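Local coordinates for B-cell lymphoma 3 protein (Homo sapiens, PDB 1K1A) that regulates transcription of NF-kappa-B target genes, keeping the p50 subunit out of the nucleus when cytoplasmic and acting as a transcriptional activator when nuclear, at residues L64-G69 against D100-G105; L85-R90 against L117-V122; L168-G173 against V199-R204. All coordinates share one frame; numbering follows the deposited sequence. Where two conformers were deposited one is given.

Overall arrangement
Seven ankyrin repeats follow one another in this domain, and each contact joins a repeat to the next. From the N terminus, helix 59-67 of ANK 2 supplies the first half of contact 1. The chain then runs through helix 82-88, where contact 2 opens, before helix 92-101 of ANK 3 closes contact 1 over 30 intervening residues. Contact 2 closes only at helix 119-126 of ANK 4, so the two cross, with centres about 19 Å apart. Contact 3 follows in series and ties helix 163-171 of ANK 5 to helix 196-204 of ANK 6. Contacts 1 and 3 lie on opposite sides of the chain's centre, about 35 Å apart between centres, with contact 2 near the middle.

Contact 1. Residues L64-G69 against D100-G105; sequences LLVTAG and DSAAPG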
loop_
_atom_site.group_PDB
_atom_site.type_symbol
_atom_site.label_atom_id
_atom_site.label_comp_id
_atom_site.label_asym_id
_atom_site.label_seq_id
_atom_site.Cartn_x
_atom_site.Cartn_y
_atom_site.Cartn_z
ATOM N N LEU A 64 18.747 11.571 -1.409
ATOM C CA LEU A 64 20.157 11.470 -1.788
ATOM C C LEU A 64 20.442 10.126 -2.449
ATOM O O LEU A 64 21.044 10.065 -3.522
ATOM C CB LEU A 64 21.065 11.647 -0.563
ATOM C CG LEU A 64 22.585 11.542 -0.771
ATOM C CD1 LEU A 64 23.328 11.973 0.487
ATOM C CD2 LEU A 64 23.003 10.132 -1.177
ATOM N N LEU A 65 20.001 9.055 -1.801
ATOM C CA LEU A 65 20.260 7.708 -2.287
ATOM C C LEU A 65 19.596 7.433 -3.630
ATOM O O LEU A 65 20.219 6.883 -4.532
ATOM C CB LEU A 65 19.824 6.653 -1.255
ATOM C CG LEU A 65 20.678 6.545 0.020
ATOM C CD1 LEU A 65 20.065 5.529 0.972
ATOM C CD2 LEU A 65 22.112 6.162 -0.306
ATOM N N VAL A 66 18.331 7.818 -3.760
ATOM C CA VAL A 66 17.613 7.583 -5.014
ATOM C C VAL A 66 18.226 8.386 -6.164
ATOM O O VAL A 66 18.474 7.848 -7.245
ATOM C CB VAL A 66 16.124 7.875 -4.867
ATOM C CG1 VAL A 66 15.410 7.717 -6.225
ATOM C CG2 VAL A 66 15.523 6.908 -3.831
ATOM N N THR A 67 18.529 9.657 -5.912
ATOM C CA THR A 67 19.126 10.491 -6.942
ATOM C C THR A 67 20.516 9.959 -7.346
ATOM O O THR A 67 20.943 10.115 -8.498
ATOM C CB THR A 67 19.178 11.980 -6.497
ATOM O OG1 THR A 67 19.865 12.090 -5.250
ATOM C CG2 THR A 67 17.785 12.488 -6.156
ATOM N N ALA A 68 21.200 9.299 -6.417
ATOM C CA ALA A 68 22.520 8.726 -6.704
ATOM C C ALA A 68 22.480 7.382 -7.453
ATOM O O ALA A 68 23.524 6.857 -7.844
ATOM C CB ALA A 68 23.351 8.601 -5.421
ATOM N N GLY A 69 21.288 6.812 -7.627
ATOM C CA GLY A 69 21.158 5.577 -8.391
ATOM C C GLY A 69 20.667 4.345 -7.645
ATOM O O GLY A 69 20.603 3.245 -8.223
ATOM N N ASP A 100 9.152 11.514 -5.803
ATOM C CA ASP A 100 9.696 12.723 -6.417
ATOM C C ASP A 100 11.125 12.510 -6.946
ATOM O O ASP A 100 11.530 13.149 -7.920
ATOM C CB ASP A 100 9.690 13.913 -5.426
ATOM C CG ASP A 100 8.291 14.529 -5.221
ATOM O OD1 ASP A 100 7.282 13.987 -5.747
ATOM O OD2 ASP A 100 8.114 15.566 -4.539
ATOM N N SER A 101 11.886 11.616 -6.313
ATOM C CA SER A 101 13.290 11.431 -6.684
ATOM C C SER A 101 13.544 10.374 -7.747
ATOM O O SER A 101 14.551 10.432 -8.451
ATOM C CB SER A 101 14.151 11.137 -5.447
ATOM O OG SER A 101 13.900 12.075 -4.419
ATOM N N ALA A 102 12.647 9.401 -7.859
ATOM C CA ALA A 102 12.849 8.306 -8.805
ATOM C C ALA A 102 12.855 8.784 -10.250
ATOM O O ALA A 102 12.076 9.655 -10.633
ATOM C CB ALA A 102 11.803 7.211 -8.603
ATOM N N ALA A 103 13.741 8.207 -11.052
ATOM C CA ALA A 103 13.781 8.509 -12.473
ATOM C C ALA A 103 12.524 7.958 -13.148
ATOM O O ALA A 103 12.000 6.920 -12.754
ATOM C CB ALA A 103 15.037 7.924 -13.103
ATOM N N PRO A 104 12.021 8.673 -14.148
ATOM C CA PRO A 104 10.814 8.237 -14.854
ATOM C C PRO A 104 10.984 6.820 -15.386
ATOM O O PRO A 104 12.023 6.499 -15.958
ATOM C CB PRO A 104 10.697 9.243 -16.001
ATOM C CG PRO A 104 11.404 10.482 -15.483
ATOM C CD PRO A 104 12.552 9.952 -14.665
ATOM N N GLY A 105 9.982 5.978 -15.164
ATOM C CA GLY A 105 10.015 4.603 -15.633
ATOM C C GLY A 105 10.817 3.613 -14.793
ATOM O O GLY A 105 11.066 2.490 -15.234
#
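Val66 meets Ser101 with one methyl branch laid against the backbone of the opposite helix end. CG1 stands anti to the backbone N of Val66 (chi1 176°), which carries it outward to the carbonyl carbon of Ser101, C, at 3.6 Å. Val66 CG1 is equally close to Ala102 N, 3.6 Å, and so rests on the peptide unit joining Ser101 to Ala102. Ser101 answers with its CB, 3.7 Å from Val66 CG1, so that the CB of Ser101 meets the methyl branch of Val66. Ala102 CB is farther off, 4.3 Å from Val66 CG1, because the methyl of Ala102 leaves its backbone on the far side from Val66.

Thr67 flanks this pair on the more exposed side. Thr67 CG2, its methyl, approaches Ser101 CB at 3.9 Å, so CB of Ser101 is touched by both Val66 and Thr67. The hydroxyls do not carry the contact: Thr67 OG1 bonds to Arg63 O and Ser101 OG to Ala97 O, each in the preceding turn of its own helix. With these groups folded back, carbon atoms are left to do the touching.

Both helices are ending here. Gly69, at positive phi (116°), closes helix 59-67 in a Schellman motif, while Ala102 leaves helical geometry just after helix 92-101. The contact joins ANK 2 to ANK 3 through the second helices of these repeats. Val66 also packs on Leu50 of helix 49-55, Leu64 and Ala68 face helix 22-34, and Asp100 reaches onward to Arg138 in a salt bridge.

Contact 2. Residues L85-R90 against L117-V122; sequences LACEHR and LTALHV
Cys87 and Val122 face each other where helix 82-88 meets helix 119-126, and the side chain of Cys87 spans the contact. Cys87 CB sits 4.0 Å from Val122 CG1 and 3.9 Å from Ala119 O. One bond further out, SG lies anti to its own carbonyl carbon (chi1 -61°) and beside the backbone N, a turn that takes it past Val122 to Ala119. There Cys87 SG is 4.2 Å from Ala119 CB and also near that residue's carbonyl oxygen. Beyond the contact, Cys87 touches Ala123 and Leu135, the latter on helix 129-137.

From the other side, Val122 CG1 presses on the helix backbone, 3.6 Å from Glu88 N. Val122 CG1 also meets Glu88 CB at 3.8 Å, whereas the carboxylate of Glu88 leads away. Thr118 N-caps helix 119-126: Thr118 OG1 accepts from His121 N at 3.2 Å, with a nearly straight N-H...O angle of 164°.

No hydrogen bond passes between the two segments. The contact between the first helices of ANK 3 and ANK 4 is van der Waals in kind: a thiol and methyls lie against each other, against Glu88 CB and against backbone atoms of Glu88 and Ala119.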
loop_
_atom_site.group_PDB
_atom_site.type_symbol
_atom_site.label_atom_id
_atom_site.label_comp_id
_atom_site.label_asym_id
_atom_site.label_seq_id
_atom_site.Cartn_x
_atom_site.Cartn_y
_atom_site.Cartn_z
ATOM N N LEU A 85 7.525 -0.233 2.058
ATOM C CA LEU A 85 8.048 0.052 3.396
ATOM C C LEU A 85 7.606 1.418 3.903
ATOM O O LEU A 85 7.314 1.575 5.093
ATOM C CB LEU A 85 9.576 -0.065 3.429
ATOM C CG LEU A 85 10.140 -1.480 3.267
ATOM C CD1 LEU A 85 11.657 -1.433 3.204
ATOM C CD2 LEU A 85 9.679 -2.379 4.421
ATOM N N ALA A 86 7.553 2.406 3.010
ATOM C CA ALA A 86 7.058 3.732 3.387
ATOM C C ALA A 86 5.610 3.645 3.859
ATOM O O ALA A 86 5.228 4.306 4.827
ATOM C CB ALA A 86 7.199 4.728 2.243
ATOM N N CYS A 87 4.805 2.808 3.203
ATOM C CA CYS A 87 3.410 2.648 3.623
ATOM C C CYS A 87 3.227 1.841 4.933
ATOM O O CYS A 87 2.415 2.202 5.785
ATOM C CB CYS A 87 2.546 2.093 2.486
ATOM S SG CYS A 87 2.477 3.148 1.028
ATOM N N GLU A 88 3.974 0.762 5.123
ATOM C CA GLU A 88 3.823 0.051 6.382
ATOM C C GLU A 88 4.338 0.897 7.558
ATOM O O GLU A 88 3.917 0.710 8.693
ATOM C CB GLU A 88 4.456 -1.342 6.344
ATOM C CG GLU A 88 5.959 -1.365 6.174
ATOM C CD GLU A 88 6.547 -2.754 6.402
ATOM O OE1 GLU A 88 6.229 -3.385 7.435
ATOM O OE2 GLU A 88 7.323 -3.218 5.545
ATOM N N HIS A 89 5.200 1.870 7.272
ATOM C CA HIS A 89 5.718 2.738 8.331
ATOM C C HIS A 89 4.959 4.056 8.417
ATOM O O HIS A 89 5.412 5.000 9.064
ATOM C CB HIS A 89 7.218 2.992 8.162
ATOM C CG HIS A 89 8.075 1.849 8.600
ATOM N ND1 HIS A 89 8.626 1.769 9.864
ATOM C CD2 HIS A 89 8.476 0.735 7.944
ATOM C CE1 HIS A 89 9.331 0.655 9.963
ATOM N NE2 HIS A 89 9.250 0.008 8.814
ATOM N N ARG A 90 3.803 4.111 7.762
ATOM C CA ARG A 90 2.952 5.299 7.780
ATOM C C ARG A 90 3.742 6.600 7.572
ATOM O O ARG A 90 3.585 7.552 8.339
ATOM C CB ARG A 90 2.188 5.380 9.110
ATOM C CG ARG A 90 1.378 4.131 9.470
ATOM C CD ARG A 90 0.666 4.244 10.814
ATOM N NE ARG A 90 -0.321 3.183 11.041
ATOM C CZ ARG A 90 -0.060 2.037 11.655
ATOM N NH1 ARG A 90 1.158 1.780 12.097
ATOM N NH2 ARG A 90 -1.018 1.133 11.815
ATOM N N LEU A 117 0.563 -8.337 -1.904
ATOM C CA LEU A 117 -0.062 -7.020 -1.798
ATOM C C LEU A 117 0.705 -5.907 -2.490
ATOM O O LEU A 117 1.942 -5.935 -2.558
ATOM C CB LEU A 117 -0.233 -6.636 -0.318
ATOM C CG LEU A 117 -1.018 -7.591 0.580
ATOM C CD1 LEU A 117 -1.053 -7.064 2.007
ATOM C CD2 LEU A 117 -2.425 -7.787 0.049
ATOM N N THR A 118 -0.036 -4.915 -2.985
ATOM C CA THR A 118 0.566 -3.696 -3.503
ATOM C C THR A 118 0.764 -2.743 -2.343
ATOM O O THR A 118 0.259 -2.981 -1.249
ATOM C CB THR A 118 -0.360 -3.002 -4.509
ATOM O OG1 THR A 118 -1.548 -2.555 -3.829
ATOM C CG2 THR A 118 -0.871 -3.981 -5.551
ATOM N N ALA A 119 1.494 -1.660 -2.596
ATOM C CA ALA A 119 1.670 -0.602 -1.614
ATOM C C ALA A 119 0.317 -0.035 -1.172
ATOM O O ALA A 119 0.123 0.274 0.004
ATOM C CB ALA A 119 2.544 0.491 -2.178
ATOM N N LEU A 120 -0.615 0.090 -2.114
ATOM C CA LEU A 120 -1.957 0.589 -1.801
ATOM C C LEU A 120 -2.696 -0.297 -0.788
ATOM O O LEU A 120 -3.344 0.210 0.138
ATOM C CB LEU A 120 -2.791 0.779 -3.079
ATOM C CG LEU A 120 -4.200 1.325 -2.865
ATOM C CD1 LEU A 120 -4.120 2.650 -2.109
ATOM C CD2 LEU A 120 -4.914 1.512 -4.194
ATOM N N HIS A 121 -2.611 -1.614 -0.962
ATOM C CA HIS A 121 -3.215 -2.547 -0.003
ATOM C C HIS A 121 -2.643 -2.308 1.392
ATOM O O HIS A 121 -3.379 -2.211 2.364
ATOM C CB HIS A 121 -2.960 -4.010 -0.394
ATOM C CG HIS A 121 -3.715 -4.463 -1.606
ATOM N ND1 HIS A 121 -5.081 -4.661 -1.607
ATOM C CD2 HIS A 121 -3.289 -4.799 -2.847
ATOM C CE1 HIS A 121 -5.462 -5.080 -2.801
ATOM N NE2 HIS A 121 -4.396 -5.162 -3.574
ATOM N N VAL A 122 -1.317 -2.244 1.483
ATOM C CA VAL A 122 -0.641 -1.984 2.749
ATOM C C VAL A 122 -1.103 -0.662 3.371
ATOM O O VAL A 122 -1.442 -0.608 4.554
ATOM C CB VAL A 122 0.890 -1.952 2.574
ATOM C CG1 VAL A 122 1.566 -1.530 3.870
ATOM C CG2 VAL A 122 1.405 -3.323 2.135
#

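Contact 3. Residues L168-G173 against V199-R204; sequences LLLQHG and VRTLVR
A single methyl carries almost the whole contact: CD1 of Leu170 bridges two helices whose nearest CA atoms, those of Leu170 and Leu202, are still 8.6 Å apart. Its first partner is Thr201, met methyl to methyl, with Leu170 CD1 3.8 Å from Thr201 CG2. The two side chains cross obliquely. OG1 of Thr201 turns beside the backbone N (chi1 -78°), which sets CG2 anti to that N, and OG1 makes a weak hydrogen bond back to Pro197 O. The threonine therefore offers carbon to Leu170 and keeps its hydroxyl for its own helix.

The second partner is Leu202, whose CB leaves the backbone across the line of approach. Leu202 CD2 swings back to lie 4.3 Å from Leu170 CD1, which thus has Thr201 and Leu202 as neighbours from successive positions on one helix. These are the second helices of ANK 5 and ANK 6, stacked side by side as in other ankyrin repeat arrays. Leu202 also reaches inward to Ala186, Leu187 and Ala190 on helix 186-193, the first helix of its own repeat, and both leucines touch Val176 in the intervening loop.

Just past Leu170, helix 163-171 terminates in a Schellman motif, with Gly173 at positive phi (93°). Gly173 N bonds to Leu170 O at 3.2 Å, and Ala174 N reaches back to Leu169 O. On the other face of helix 196-204, Val199 and Val203 pack against helix 226-232.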
loop_
_atom_site.group_PDB
_atom_site.type_symbol
_atom_site.label_atom_id
_atom_site.label_comp_id
_atom_site.label_asym_id
_atom_site.label_seq_id
_atom_site.Cartn_x
_atom_site.Cartn_y
_atom_site.Cartn_z
ATOM N N LEU A 168 -12.861 7.417 1.397
ATOM C CA LEU A 168 -11.716 7.917 0.639
ATOM C C LEU A 168 -11.566 7.202 -0.704
ATOM O O LEU A 168 -11.341 7.838 -1.730
ATOM C CB LEU A 168 -10.429 7.798 1.472
ATOM C CG LEU A 168 -9.161 8.417 0.874
ATOM C CD1 LEU A 168 -9.406 9.879 0.458
ATOM C CD2 LEU A 168 -7.990 8.319 1.850
ATOM N N LEU A 169 -11.702 5.878 -0.699
ATOM C CA LEU A 169 -11.560 5.107 -1.935
ATOM C C LEU A 169 -12.680 5.366 -2.943
ATOM O O LEU A 169 -12.430 5.481 -4.148
ATOM C CB LEU A 169 -11.434 3.609 -1.633
ATOM C CG LEU A 169 -10.128 3.170 -0.956
ATOM C CD1 LEU A 169 -10.284 1.817 -0.289
ATOM C CD2 LEU A 169 -8.974 3.134 -1.955
ATOM N N LEU A 170 -13.916 5.466 -2.459
ATOM C CA LEU A 170 -15.043 5.717 -3.348
ATOM C C LEU A 170 -14.913 7.098 -3.971
ATOM O O LEU A 170 -15.234 7.306 -5.139
ATOM C CB LEU A 170 -16.372 5.582 -2.600
ATOM C CG LEU A 170 -16.732 4.149 -2.163
ATOM C CD1 LEU A 170 -17.934 4.158 -1.230
ATOM C CD2 LEU A 170 -16.982 3.230 -3.355
ATOM N N GLN A 171 -14.404 8.025 -3.177
ATOM C CA GLN A 171 -14.141 9.383 -3.603
ATOM C C GLN A 171 -13.165 9.395 -4.782
ATOM O O GLN A 171 -13.243 10.262 -5.667
ATOM C CB GLN A 171 -13.525 10.112 -2.413
ATOM C CG GLN A 171 -13.564 11.592 -2.433
ATOM C CD GLN A 171 -13.195 12.167 -1.079
ATOM O OE1 GLN A 171 -12.107 12.711 -0.904
ATOM N NE2 GLN A 171 -14.103 12.048 -0.122
ATOM N N HIS A 172 -12.241 8.437 -4.794
ATOM C CA HIS A 172 -11.228 8.379 -5.850
ATOM C C HIS A 172 -11.528 7.430 -7.017
ATOM O O HIS A 172 -10.624 7.060 -7.767
ATOM C CB HIS A 172 -9.851 8.085 -5.257
ATOM C CG HIS A 172 -9.242 9.257 -4.561
ATOM N ND1 HIS A 172 -8.413 10.152 -5.200
ATOM C CD2 HIS A 172 -9.359 9.697 -3.285
ATOM C CE1 HIS A 172 -8.037 11.089 -4.347
ATOM N NE2 HIS A 172 -8.597 10.836 -3.178
ATOM N N GLY A 173 -12.783 7.018 -7.155
ATOM C CA GLY A 173 -13.199 6.230 -8.308
ATOM C C GLY A 173 -13.166 4.709 -8.201
ATOM O O GLY A 173 -13.222 4.019 -9.221
ATOM N N VAL A 199 -23.011 0.181 5.083
ATOM C CA VAL A 199 -24.091 -0.196 4.189
ATOM C C VAL A 199 -24.669 1.069 3.558
ATOM O O VAL A 199 -24.865 1.136 2.343
ATOM C CB VAL A 199 -25.202 -0.997 4.918
ATOM C CG1 VAL A 199 -26.324 -1.351 3.949
ATOM C CG2 VAL A 199 -24.625 -2.266 5.538
ATOM N N ARG A 200 -24.907 2.084 4.383
ATOM C CA ARG A 200 -25.464 3.342 3.894
ATOM C C ARG A 200 -24.564 3.978 2.843
ATOM O O ARG A 200 -25.044 4.431 1.800
ATOM C CB ARG A 200 -25.679 4.337 5.038
ATOM C CG ARG A 200 -26.897 4.044 5.921
ATOM C CD ARG A 200 -27.030 4.974 7.127
ATOM N NE ARG A 200 -28.050 4.509 8.063
ATOM C CZ ARG A 200 -27.811 4.144 9.314
ATOM N NH1 ARG A 200 -26.576 4.197 9.810
ATOM N NH2 ARG A 200 -28.811 3.719 10.075
ATOM N N THR A 201 -23.267 4.025 3.132
ATOM C CA THR A 201 -22.298 4.637 2.223
ATOM C C THR A 201 -22.200 3.891 0.883
ATOM O O THR A 201 -22.256 4.508 -0.177
ATOM C CB THR A 201 -20.923 4.742 2.902
ATOM O OG1 THR A 201 -20.929 5.849 3.816
ATOM C CG2 THR A 201 -19.852 5.131 1.897
ATOM N N LEU A 202 -22.051 2.571 0.937
ATOM C CA LEU A 202 -21.979 1.764 -0.287
ATOM C C LEU A 202 -23.241 1.885 -1.166
ATOM O O LEU A 202 -23.144 2.010 -2.378
ATOM C CB LEU A 202 -21.709 0.290 0.043
ATOM C CG LEU A 202 -20.380 -0.037 0.737
ATOM C CD1 LEU A 202 -20.380 -1.460 1.293
ATOM C CD2 LEU A 202 -19.198 0.172 -0.211
ATOM N N VAL A 203 -24.419 1.826 -0.553
ATOM C CA VAL A 203 -25.672 1.900 -1.313
ATOM C C VAL A 203 -25.832 3.247 -2.012
ATOM O O VAL A 203 -26.213 3.314 -3.177
ATOM C CB VAL A 203 -26.917 1.638 -0.416
ATOM C CG1 VAL A 203 -28.210 1.973 -1.171
ATOM C CG2 VAL A 203 -26.940 0.194 0.059
ATOM N N ARG A 204 -25.522 4.320 -1.308
ATOM C CA ARG A 204 -25.641 5.634 -1.905
ATOM C C ARG A 204 -24.616 5.822 -3.016
ATOM O O ARG A 204 -24.820 6.625 -3.917
ATOM C CB ARG A 204 -25.459 6.718 -0.861
ATOM C CG ARG A 204 -26.662 6.912 0.020
ATOM C CD ARG A 204 -26.577 8.156 0.856
ATOM N NE ARG A 204 -27.772 8.346 1.662
ATOM C CZ ARG A 204 -27.894 9.286 2.579
ATOM N NH1 ARG A 204 -26.888 10.117 2.803
ATOM N NH2 ARG A 204 -29.019 9.400 3.275
#